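Local atomic coordinates of Lmo0325 protein (Listeria monocytogenes EGD-e, PDB entry 4RYK), a protein that is a putative transcriptional regulator of the Rgg type, probably binding DNA through an N-terminal helix-turn-helix domain. Residues A[233-238]-A[244-249]. Sequence-based numbering, arbitrary orientation.
Sequences ASETSG and FYRIVA
The guanidinium of Arg246 carries Glu235 CG over one face, 3.7 Å above its plane and offset toward the rim, while Gly238 CA sits in plane at an edge; Phe244 CD1 lies over the centre of one face of the Tyr245 ring. The carboxylate of Glu235 makes no salt bridge with the arginine: OE2 stays 5.3 Å from Arg246 NE, and the two planes are turned 55° apart. The one hydrogen bond across the two segments runs from Arg246 NE to Ser234 O, 2.9 Å long with an N-H...O angle of 151°. NE stands well above the carbonyl plane, 45° out of it. Ser242 OG is a second partner of this oxygen. The bond links the C-terminal part of helix 220-235 to the first turns of helix 243-259, consecutive helices of the Rgg C-terminal domain, consistent with its TPR-clan family. An extended run from CG to NE carries the arginine across to that carbonyl. At its root, Arg246 CG lies 3.7 Å from Ser234 OG, which is hydrogen-bonded chiefly to Leu230 O, and Ser234 CB packs 4.0 Å from Tyr245 CB. Arg246 NH1 bonds to Leu280 O of the second subunit, whose Tyr282 makes a cation-pi contact with the same guanidinium.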
loop_
_atom_site.group_PDB
_atom_site.type_symbol
_atom_site.label_atom_id
_atom_site.label_comp_id
_atom_site.label_asym_id
_atom_site.label_seq_id
_atom_site.Cartn_x
_atom_site.Cartn_y
_atom_site.Cartn_z
ATOM N N ALA A 233 -15.230 -0.551 3.185
ATOM C CA ALA A 233 -13.768 -0.597 3.294
ATOM C C ALA A 233 -13.136 -0.570 1.897
ATOM O O ALA A 233 -12.201 0.176 1.660
ATOM C CB ALA A 233 -13.331 -1.839 4.041
ATOM N N SER A 234 -13.682 -1.358 0.970
ATOM C CA SER A 234 -13.126 -1.483 -0.386
ATOM C C SER A 234 -13.350 -0.221 -1.253
ATOM O O SER A 234 -12.682 -0.035 -2.265
ATOM C CB SER A 234 -13.678 -2.732 -1.066
ATOM O OG SER A 234 -15.055 -2.616 -1.296
ATOM N N GLU A 235 -14.267 0.643 -0.822
ATOM C CA GLU A 235 -14.615 1.837 -1.552
ATOM C C GLU A 235 -14.154 3.080 -0.864
ATOM O O GLU A 235 -14.403 4.160 -1.338
ATOM C CB GLU A 235 -16.122 1.908 -1.738
ATOM C CG GLU A 235 -16.602 0.870 -2.733
ATOM C CD GLU A 235 -18.114 0.769 -2.790
ATOM O OE1 GLU A 235 -18.765 1.756 -2.449
ATOM O OE2 GLU A 235 -18.653 -0.279 -3.182
ATOM N N THR A 236 -13.400 2.916 0.196
ATOM C CA THR A 236 -12.965 4.010 1.036
ATOM C C THR A 236 -12.110 4.987 0.269
ATOM O O THR A 236 -11.164 4.598 -0.418
ATOM C CB THR A 236 -12.209 3.501 2.284
ATOM O OG1 THR A 236 -13.157 2.952 3.215
ATOM C CG2 THR A 236 -11.518 4.649 2.968
ATOM N N SER A 237 -12.513 6.243 0.369
ATOM C CA SER A 237 -11.876 7.390 -0.262
ATOM C C SER A 237 -11.575 7.209 -1.760
ATOM O O SER A 237 -10.573 7.763 -2.289
ATOM C CB SER A 237 -10.612 7.728 0.523
ATOM O OG SER A 237 -9.527 7.034 -0.025
ATOM N N GLY A 238 -12.453 6.441 -2.422
ATOM C CA GLY A 238 -12.380 6.135 -3.871
ATOM C C GLY A 238 -11.124 5.356 -4.268
ATOM O O GLY A 238 -10.765 5.306 -5.436
ATOM N N PHE A 244 -9.556 -5.053 -6.176
ATOM C CA PHE A 244 -9.712 -6.484 -6.054
ATOM C C PHE A 244 -10.839 -6.855 -5.073
ATOM O O PHE A 244 -11.644 -7.751 -5.315
ATOM C CB PHE A 244 -8.378 -7.120 -5.616
ATOM C CG PHE A 244 -8.448 -8.625 -5.405
ATOM C CD1 PHE A 244 -8.771 -9.157 -4.169
ATOM C CD2 PHE A 244 -8.191 -9.510 -6.461
ATOM C CE1 PHE A 244 -8.844 -10.542 -3.974
ATOM C CE2 PHE A 244 -8.251 -10.890 -6.273
ATOM C CZ PHE A 244 -8.595 -11.407 -5.041
ATOM N N TYR A 245 -10.874 -6.200 -3.945
ATOM C CA TYR A 245 -11.871 -6.500 -2.954
ATOM C C TYR A 245 -13.259 -6.000 -3.301
ATOM O O TYR A 245 -14.237 -6.459 -2.734
ATOM C CB TYR A 245 -11.427 -6.006 -1.571
ATOM C CG TYR A 245 -10.332 -6.871 -1.037
ATOM C CD1 TYR A 245 -10.599 -8.136 -0.591
ATOM C CD2 TYR A 245 -9.026 -6.436 -1.034
ATOM C CE1 TYR A 245 -9.593 -8.987 -0.128
ATOM C CE2 TYR A 245 -8.012 -7.252 -0.583
ATOM C CZ TYR A 245 -8.307 -8.528 -0.107
ATOM O OH TYR A 245 -7.296 -9.321 0.378
ATOM N N ARG A 246 -13.374 -5.078 -4.248
ATOM C CA ARG A 246 -14.686 -4.703 -4.762
ATOM C C ARG A 246 -15.249 -5.873 -5.570
ATOM O O ARG A 246 -16.453 -6.073 -5.636
ATOM C CB ARG A 246 -14.599 -3.439 -5.609
ATOM C CG ARG A 246 -14.083 -2.263 -4.806
ATOM C CD ARG A 246 -14.264 -0.993 -5.591
ATOM N NE ARG A 246 -13.644 0.164 -4.959
ATOM C CZ ARG A 246 -13.838 1.413 -5.353
ATOM N NH1 ARG A 246 -14.630 1.648 -6.370
ATOM N NH2 ARG A 246 -13.234 2.424 -4.746
ATOM N N ILE A 247 -14.372 -6.678 -6.172
ATOM C CA ILE A 247 -14.835 -7.821 -6.940
ATOM C C ILE A 247 -15.363 -8.851 -5.936
ATOM O O ILE A 247 -16.454 -9.428 -6.102
ATOM C CB ILE A 247 -13.725 -8.461 -7.800
ATOM C CG1 ILE A 247 -13.101 -7.465 -8.779
ATOM C CG2 ILE A 247 -14.293 -9.622 -8.615
ATOM C CD1 ILE A 247 -11.792 -7.999 -9.364
ATOM N N VAL A 248 -14.579 -9.045 -4.893
ATOM C CA VAL A 248 -14.954 -9.964 -3.804
ATOM C C VAL A 248 -16.306 -9.589 -3.235
ATOM O O VAL A 248 -17.193 -10.465 -3.095
ATOM C CB VAL A 248 -13.913 -9.993 -2.697
ATOM C CG1 VAL A 248 -14.369 -10.937 -1.590
ATOM C CG2 VAL A 248 -12.553 -10.442 -3.221
ATOM N N ALA A 249 -16.478 -8.299 -2.931
ATOM C CA ALA A 249 -17.782 -7.785 -2.442
ATOM C C ALA A 249 -18.928 -8.043 -3.427
ATOM O O ALA A 249 -20.030 -8.425 -3.023
ATOM C CB ALA A 249 -17.693 -6.302 -2.138
#